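Local coordinates for FAD linked oxidase-like protein (Myceliophthora thermophila, PDB 5L6G), which oxidises the C1 hydroxyl of xylooligosaccharides and other sugars to lactones with a bicovalently bound FAD, passing the electrons to oxygen to give hydrogen peroxide, at residues A[127-132]-A[223-228]; A[148-153]-A[177-182]. One frame throughout, in Å; residues are numbered along the deposited sequence.

Contact 1 (A[127-132]-A[223-228]). With NAG (2-acetamido-2-deoxy-beta-D-glucopyranose), chain B.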
loop_
_atom_site.group_PDB
_atom_site.type_symbol
_atom_site.label_atom_id
_atom_site.label_comp_id
_atom_site.label_asym_id
_atom_site.label_seq_id
_atom_site.Cartn_x
_atom_site.Cartn_y
_atom_site.Cartn_z
ATOM N N ALA A 127 20.109 -2.210 -0.959
ATOM C CA ALA A 127 19.864 -0.791 -1.123
ATOM C C ALA A 127 19.562 -0.164 0.216
ATOM O O ALA A 127 18.682 -0.639 0.938
ATOM C CB ALA A 127 18.694 -0.547 -2.057
ATOM N N THR A 128 20.268 0.911 0.532
ATOM C CA THR A 128 19.941 1.707 1.703
ATOM C C THR A 128 19.043 2.866 1.270
ATOM O O THR A 128 19.431 3.713 0.457
ATOM C CB THR A 128 21.209 2.187 2.426
ATOM O OG1 THR A 128 21.993 1.044 2.772
ATOM C CG2 THR A 128 20.861 2.961 3.694
ATOM N N VAL A 129 17.847 2.905 1.836
ATOM C CA VAL A 129 16.812 3.775 1.326
ATOM C C VAL A 129 16.299 4.660 2.444
ATOM O O VAL A 129 15.789 4.173 3.441
ATOM C CB VAL A 129 15.646 2.952 0.779
ATOM C CG1 VAL A 129 14.536 3.872 0.290
ATOM C CG2 VAL A 129 16.148 2.001 -0.309
ATOM N N GLN A 130 16.432 5.954 2.255
ATOM C CA GLN A 130 15.890 6.905 3.195
ATOM C C GLN A 130 14.372 6.890 3.137
ATOM O O GLN A 130 13.765 6.601 2.102
ATOM C CB GLN A 130 16.442 8.284 2.914
ATOM C CG GLN A 130 17.912 8.393 3.265
ATOM C CD GLN A 130 18.366 9.807 3.350
ATOM O OE1 GLN A 130 18.274 10.557 2.381
ATOM N NE2 GLN A 130 18.884 10.195 4.521
ATOM N N PRO A 131 13.741 7.219 4.263
ATOM C CA PRO A 131 12.348 6.876 4.428
ATOM C C PRO A 131 11.369 7.758 3.673
ATOM O O PRO A 131 10.202 7.426 3.617
ATOM C CB PRO A 131 12.146 7.032 5.936
ATOM C CG PRO A 131 13.085 8.105 6.309
ATOM C CD PRO A 131 14.309 7.806 5.480
ATOM N N GLY A 132 11.824 8.894 3.161
ATOM C CA GLY A 132 11.007 9.728 2.279
ATOM C C GLY A 132 11.188 9.453 0.810
ATOM O O GLY A 132 10.649 10.205 -0.009
ATOM N N PHE A 223 15.767 2.394 5.765
ATOM C CA PHE A 223 15.477 1.028 5.343
ATOM C C PHE A 223 16.689 0.442 4.647
ATOM O O PHE A 223 17.397 1.152 3.949
ATOM C CB PHE A 223 14.354 0.995 4.282
ATOM C CG PHE A 223 13.007 1.373 4.792
ATOM C CD1 PHE A 223 12.618 2.699 4.835
ATOM C CD2 PHE A 223 12.113 0.409 5.232
ATOM C CE1 PHE A 223 11.366 3.050 5.300
ATOM C CE2 PHE A 223 10.852 0.756 5.696
ATOM C CZ PHE A 223 10.469 2.078 5.733
ATOM N N ARG A 224 16.903 -0.864 4.803
ATOM C CA ARG A 224 17.740 -1.613 3.860
ATOM C C ARG A 224 16.858 -2.604 3.166
ATOM O O ARG A 224 16.096 -3.336 3.811
ATOM C CB ARG A 224 18.875 -2.391 4.522
ATOM C CG ARG A 224 20.204 -1.688 4.502
ATOM C CD ARG A 224 20.195 -0.554 5.475
ATOM N NE ARG A 224 19.597 -0.964 6.737
ATOM C CZ ARG A 224 19.286 -0.127 7.728
ATOM N NH1 ARG A 224 19.572 1.179 7.627
ATOM N NH2 ARG A 224 18.735 -0.622 8.838
ATOM N N PHE A 225 16.967 -2.628 1.848
ATOM C CA PHE A 225 16.188 -3.521 1.036
ATOM C C PHE A 225 17.130 -4.448 0.300
ATOM O O PHE A 225 18.100 -4.001 -0.307
ATOM C CB PHE A 225 15.380 -2.727 0.006
ATOM C CG PHE A 225 14.127 -2.101 0.558
ATOM C CD1 PHE A 225 12.928 -2.802 0.568
ATOM C CD2 PHE A 225 14.143 -0.815 1.029
ATOM C CE1 PHE A 225 11.765 -2.226 1.069
ATOM C CE2 PHE A 225 12.998 -0.233 1.537
ATOM C CZ PHE A 225 11.802 -0.937 1.555
ATOM N N LYS A 226 16.832 -5.739 0.345
ATOM C CA LYS A 226 17.363 -6.665 -0.642
ATOM C C LYS A 226 16.761 -6.328 -2.013
ATOM O O LYS A 226 15.719 -5.657 -2.121
ATOM C CB LYS A 226 17.021 -8.103 -0.261
ATOM C CG LYS A 226 17.947 -8.677 0.794
ATOM C CD LYS A 226 17.437 -10.005 1.361
ATOM C CE LYS A 226 18.491 -10.634 2.272
ATOM N NZ LYS A 226 17.939 -11.756 3.108
ATOM N N THR A 227 17.418 -6.821 -3.060
ATOM C CA THR A 227 16.941 -6.603 -4.407
ATOM C C THR A 227 17.076 -7.881 -5.219
ATOM O O THR A 227 17.850 -8.766 -4.866
ATOM C CB THR A 227 17.740 -5.493 -5.117
ATOM O OG1 THR A 227 19.112 -5.904 -5.287
ATOM C CG2 THR A 227 17.676 -4.204 -4.346
ATOM N N PHE A 228 16.353 -7.937 -6.325
ATOM C CA PHE A 228 16.565 -8.971 -7.338
ATOM C C PHE A 228 17.121 -8.308 -8.593
ATOM O O PHE A 228 17.004 -7.099 -8.758
ATOM C CB PHE A 228 15.288 -9.761 -7.632
ATOM C CG PHE A 228 14.120 -8.923 -8.090
ATOM C CD1 PHE A 228 13.938 -8.628 -9.435
ATOM C CD2 PHE A 228 13.159 -8.474 -7.172
ATOM C CE1 PHE A 228 12.843 -7.885 -9.857
ATOM C CE2 PHE A 228 12.070 -7.726 -7.582
ATOM C CZ PHE A 228 11.913 -7.422 -8.929
HETATM C C1 NAG B . 21.875 12.607 -0.164
HETATM C C2 NAG B . 22.093 13.529 1.012
HETATM C C3 NAG B . 22.833 14.808 0.642
HETATM C C4 NAG B . 24.021 14.534 -0.266
HETATM C C5 NAG B . 23.641 13.628 -1.429
HETATM C C6 NAG B . 24.914 13.185 -2.156
HETATM C C7 NAG B . 20.328 13.337 2.706
HETATM C C8 NAG B . 18.975 13.797 3.148
HETATM N N2 NAG B . 20.794 13.853 1.576
HETATM O O3 NAG B . 23.262 15.371 1.858
HETATM O O4 NAG B . 24.499 15.736 -0.846
HETATM O O5 NAG B . 22.998 12.459 -0.991
HETATM O O6 NAG B . 24.633 12.106 -3.020
HETATM O O7 NAG B . 20.930 12.534 3.412
#
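V129 sends CG1 anti to its backbone N (chi1 178°), which leaves CG2 beside that N, while F225 turns its ring back beside its own N (chi1 -80°). The two meet obliquely, V129 CG2 lying 3.7 Å from F225 CD2. The F223 ring, on the same face as V129 and F225, has V129 O at its edge and in its plane, and F223 CE1 reaches P131 CB at 4.1 Å. The opposite face carries T128 and R224 side by side, T128 OG1 lying 3.6 Å from R224 CD. R224 bends twice along its chain, and its guanidinium goes on to a salt bridge with D187 and a bond to S185. Between the faces, four nearly straight backbone bonds tie A127 to F225 and V129 to F223; the V129 N to F223 O bond measures 2.8 Å. Q130 points off toward the glycan, where NE2 makes a weak bond to O7 of the NAG at 3.3 Å, and OE1 takes the backbone N of N117. With a leucine in its place the sugar's acetamide would lose this donor, and the N117 amide would probably be left without its mate. Two hydrogen-bonded pairs flanking the non-hydrogen-bonded T128–R224 pair make this a regular antiparallel pairing in the sheet of the PCMH-type FAD-binding domain, its F223/F225 face packed on helix 160-165, with P131 touching the FAD.

Contact 2 (A[148-153]-A[177-182]). With XYP (beta-D-xylopyranose), chain J; FAD (flavin-adenine dinucleotide), chain D.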
loop_
_atom_site.group_PDB
_atom_site.type_symbol
_atom_site.label_atom_id
_atom_site.label_comp_id
_atom_site.label_asym_id
_atom_site.label_seq_id
_atom_site.Cartn_x
_atom_site.Cartn_y
_atom_site.Cartn_z
ATOM N N ARG A 148 18.931 -3.427 -10.785
ATOM C CA ARG A 148 18.288 -4.127 -9.692
ATOM C C ARG A 148 16.905 -3.572 -9.497
ATOM O O ARG A 148 16.567 -2.512 -10.036
ATOM C CB ARG A 148 19.078 -3.950 -8.393
ATOM C CG ARG A 148 20.540 -4.337 -8.494
ATOM C CD ARG A 148 20.704 -5.809 -8.835
ATOM N NE ARG A 148 20.283 -6.673 -7.732
ATOM C CZ ARG A 148 20.597 -7.962 -7.614
ATOM N NH1 ARG A 148 21.328 -8.578 -8.543
ATOM N NH2 ARG A 148 20.170 -8.643 -6.562
ATOM N N ALA A 149 16.110 -4.296 -8.716
ATOM C CA ALA A 149 14.786 -3.857 -8.339
ATOM C C ALA A 149 14.369 -4.557 -7.072
ATOM O O ALA A 149 14.982 -5.542 -6.662
ATOM C CB ALA A 149 13.788 -4.175 -9.443
ATOM N N PHE A 150 13.321 -4.033 -6.444
ATOM C CA PHE A 150 12.540 -4.845 -5.534
ATOM C C PHE A 150 11.056 -4.773 -5.900
ATOM O O PHE A 150 10.667 -4.030 -6.827
ATOM C CB PHE A 150 12.849 -4.597 -4.050
ATOM C CG PHE A 150 12.482 -3.243 -3.510
ATOM C CD1 PHE A 150 11.207 -2.981 -3.037
ATOM C CD2 PHE A 150 13.465 -2.275 -3.343
ATOM C CE1 PHE A 150 10.897 -1.750 -2.484
ATOM C CE2 PHE A 150 13.167 -1.041 -2.781
ATOM C CZ PHE A 150 11.880 -0.783 -2.347
ATOM N N SER A 151 10.245 -5.603 -5.256
ATOM C CA SER A 151 8.830 -5.654 -5.587
ATOM C C SER A 151 8.055 -4.549 -4.866
ATOM O O SER A 151 8.047 -4.493 -3.655
ATOM C CB SER A 151 8.262 -7.016 -5.200
ATOM O OG SER A 151 6.994 -7.208 -5.798
ATOM N N HIS A 152 7.404 -3.665 -5.622
ATOM C CA HIS A 152 6.611 -2.610 -5.019
ATOM C C HIS A 152 5.433 -2.215 -5.899
ATOM O O HIS A 152 5.272 -2.710 -7.009
ATOM C CB HIS A 152 7.475 -1.395 -4.679
ATOM C CG HIS A 152 8.296 -0.880 -5.824
ATOM N ND1 HIS A 152 7.744 -0.221 -6.902
ATOM C CD2 HIS A 152 9.636 -0.884 -6.032
ATOM C CE1 HIS A 152 8.705 0.123 -7.744
ATOM N NE2 HIS A 152 9.865 -0.260 -7.234
ATOM N N GLY A 153 4.621 -1.297 -5.383
ATOM C CA GLY A 153 3.429 -0.862 -6.032
ATOM C C GLY A 153 3.703 -0.040 -7.270
ATOM O O GLY A 153 4.834 0.299 -7.581
ATOM N N GLY A 177 6.652 -11.031 -4.434
ATOM C CA GLY A 177 6.142 -10.715 -3.116
ATOM C C GLY A 177 5.814 -9.258 -2.938
ATOM O O GLY A 177 5.671 -8.500 -3.900
ATOM N N LEU A 178 5.637 -8.872 -1.693
ATOM C CA LEU A 178 5.219 -7.518 -1.378
ATOM C C LEU A 178 6.463 -6.684 -1.124
ATOM O O LEU A 178 7.532 -7.234 -0.899
ATOM C CB LEU A 178 4.323 -7.512 -0.145
ATOM C CG LEU A 178 3.032 -8.322 -0.241
ATOM C CD1 LEU A 178 2.321 -8.369 1.101
ATOM C CD2 LEU A 178 2.134 -7.746 -1.320
ATOM N N ALA A 179 6.319 -5.363 -1.134
ATOM C CA ALA A 179 7.441 -4.477 -0.795
ATOM C C ALA A 179 8.017 -4.817 0.576
ATOM O O ALA A 179 9.236 -4.843 0.754
ATOM C CB ALA A 179 7.001 -3.020 -0.846
ATOM N N VAL A 180 7.130 -5.086 1.534
ATOM C CA VAL A 180 7.509 -5.455 2.893
ATOM C C VAL A 180 8.434 -6.684 2.940
ATOM O O VAL A 180 9.269 -6.821 3.827
ATOM C CB VAL A 180 6.267 -5.685 3.778
ATOM C CG1 VAL A 180 5.535 -6.970 3.422
ATOM C CG2 VAL A 180 6.655 -5.701 5.231
ATOM N N ASP A 181 8.320 -7.542 1.949
ATOM C CA ASP A 181 9.145 -8.749 1.874
ATOM C C ASP A 181 10.581 -8.516 1.469
ATOM O O ASP A 181 11.420 -9.422 1.565
ATOM C CB ASP A 181 8.495 -9.739 0.912
ATOM C CG ASP A 181 7.139 -10.190 1.399
ATOM O OD1 ASP A 181 7.017 -10.372 2.629
ATOM O OD2 ASP A 181 6.213 -10.356 0.575
ATOM N N TRP A 182 10.883 -7.314 0.997
ATOM C CA TRP A 182 12.245 -7.005 0.569
ATOM C C TRP A 182 13.005 -6.216 1.627
ATOM O O TRP A 182 14.206 -5.974 1.486
ATOM C CB TRP A 182 12.195 -6.317 -0.795
ATOM C CG TRP A 182 11.733 -7.299 -1.733
ATOM C CD1 TRP A 182 10.452 -7.605 -2.018
ATOM C CD2 TRP A 182 12.542 -8.236 -2.434
ATOM N NE1 TRP A 182 10.399 -8.670 -2.871
ATOM C CE2 TRP A 182 11.676 -9.071 -3.153
ATOM C CE3 TRP A 182 13.926 -8.448 -2.526
ATOM C CZ2 TRP A 182 12.136 -10.085 -3.976
ATOM C CZ3 TRP A 182 14.379 -9.457 -3.339
ATOM C CH2 TRP A 182 13.489 -10.268 -4.051
HETATM O O1 XYP J . 10.463 -14.612 -3.679
HETATM C C1 XYP J . 10.741 -14.226 -2.327
HETATM C C2 XYP J . 12.209 -13.824 -2.193
HETATM C C3 XYP J . 12.506 -13.232 -0.816
HETATM C C4 XYP J . 11.450 -12.194 -0.438
HETATM C C5 XYP J . 10.040 -12.752 -0.621
HETATM O O2 XYP J . 13.012 -14.987 -2.423
HETATM O O3 XYP J . 13.814 -12.630 -0.782
HETATM O O4 XYP J . 11.650 -11.795 0.922
HETATM O O5 XYP J . 9.875 -13.143 -1.976
HETATM P PA FAD D . 2.005 8.385 4.118
HETATM O O1A FAD D . 3.207 9.296 4.197
HETATM O O2A FAD D . 0.664 9.046 4.083
HETATM O O5B FAD D . 2.105 7.261 5.213
HETATM C C5B FAD D . 1.138 6.219 5.373
HETATM C C4B FAD D . 1.224 5.652 6.773
HETATM O O4B FAD D . 2.534 5.122 6.988
HETATM C C3B FAD D . 1.006 6.703 7.848
HETATM O O3B FAD D . 0.418 6.097 8.980
HETATM C C2B FAD D . 2.406 7.140 8.195
HETATM O O2B FAD D . 2.515 7.746 9.476
HETATM C C1B FAD D . 3.160 5.836 8.060
HETATM N N9A FAD D . 4.570 6.087 7.752
HETATM C C8A FAD D . 5.086 6.784 6.744
HETATM N N7A FAD D . 6.439 6.803 6.816
HETATM C C5A FAD D . 6.751 6.082 7.893
HETATM C C6A FAD D . 8.001 5.727 8.561
HETATM N N6A FAD D . 9.143 6.159 7.992
HETATM N N1A FAD D . 7.919 5.001 9.695
HETATM C C2A FAD D . 6.766 4.576 10.220
HETATM N N3A FAD D . 5.562 4.872 9.646
HETATM C C4A FAD D . 5.529 5.613 8.505
HETATM N N1 FAD D . -0.562 0.484 -2.631
HETATM C C2 FAD D . -0.253 -0.767 -3.099
HETATM O O2 FAD D . -0.155 -1.721 -2.278
HETATM N N3 FAD D . -0.019 -0.977 -4.418
HETATM C C4 FAD D . -0.066 0.018 -5.336
HETATM O O4 FAD D . 0.148 -0.162 -6.568
HETATM C C4X FAD D . -0.402 1.393 -4.908
HETATM N N5 FAD D . -0.477 2.455 -5.762
HETATM C C5X FAD D . -0.762 3.743 -5.342
HETATM C C6 FAD D . -0.808 4.832 -6.223
HETATM C C7 FAD D . -1.121 6.113 -5.740
HETATM C C7M FAD D . -1.181 7.253 -6.727
HETATM C C8 FAD D . -1.359 6.353 -4.275
HETATM C C8M FAD D . -1.626 7.746 -3.714
HETATM C C9 FAD D . -1.294 5.259 -3.419
HETATM C C9A FAD D . -1.022 3.962 -3.891
HETATM N N10 FAD D . -0.974 2.834 -3.028
HETATM C C10 FAD D . -0.668 1.546 -3.472
HETATM C "C1'" FAD D . -1.224 2.949 -1.596
HETATM C "C2'" FAD D . 0.032 3.161 -0.811
HETATM O "O2'" FAD D . 0.681 1.891 -0.700
HETATM C "C3'" FAD D . -0.406 3.609 0.572
HETATM O "O3'" FAD D . -1.202 4.798 0.501
HETATM C "C4'" FAD D . 0.847 3.871 1.413
HETATM O "O4'" FAD D . 0.546 3.593 2.788
HETATM C "C5'" FAD D . 1.306 5.291 1.205
HETATM O "O5'" FAD D . 2.648 5.434 1.677
HETATM P P FAD D . 3.194 6.902 1.868
HETATM O O1P FAD D . 4.526 6.892 2.550
HETATM O O2P FAD D . 3.096 7.651 0.577
HETATM O O3P FAD D . 2.022 7.554 2.743
#
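W182 leaves the backbone with CB against F150 CB, 3.7 Å away, the two side chains sliding past each other in opposite directions. A first torsion of -67° sets CG beside the backbone N, and the indole then runs alongside F150 and S151: CG still meets F150 CB, CD1 lies 3.8 Å from S151 N, and NE1 lies 3.6 Å from S151 CB while giving its N-H to H176 O. F150 CB and S151 N thus cover one face of the indole. Over the opposite face lies a xylose, distinct from the one in the substrate pocket around T154. It sits toward the six-membered ring, where W182 CH2, at the outer end, lies 4.0 Å from XYP O3. The same sugar reaches the backbone O of D181 through O4, in a bond so short that its exact length is doubtful. This packing belongs to the PCMH-type FAD-binding domain, where the chain runs from strand 148-149 toward the flavin and C155, one of its two covalent anchors. S151 swings OG anti to its N (chi1 -166°) and hands its proton to G177 O at 2.6 Å, from above the carbonyl plane. G177 O also takes a bond from S173 OG, so two hydroxyls grip the carbonyl where helix 173-176 ends. S151 O in turn receives a close CA-H contact from A179 CA at 2.9 Å. H152 turns its ring away from segment 177-182, laying CD2 over one face of F150, and H152 ND1 gives its N-H to G153 O, 3.0 Å away and in the ring plane, which fixes the ring's rotation. G153 CA then comes within 3.4 Å of the flavin O4, where a side chain would run into the cofactor.

Overall arrangement
Along the chain the order is 127-132, 148-153, 177-182, 223-228, so contact 1 brackets contact 2. Their centres lie 10 Å apart, within one PCMH-type FAD-binding domain. Strand 219-229 joins them: it pairs with 127-129 in contact 1 and with 148-149 beside contact 2, where F228 N probably bonds to A149 O at 2.8 Å. The T227 hydroxyl, also bonded to H125 O, meets NE of R148 at the same junction, and the rings of F225 and F150 stack between the two contacts. Helices 135-146 and 160-165 pack against side chains of both. One continuous core therefore reaches the FAD at two points, P131 from contact 1 and G153 from contact 2.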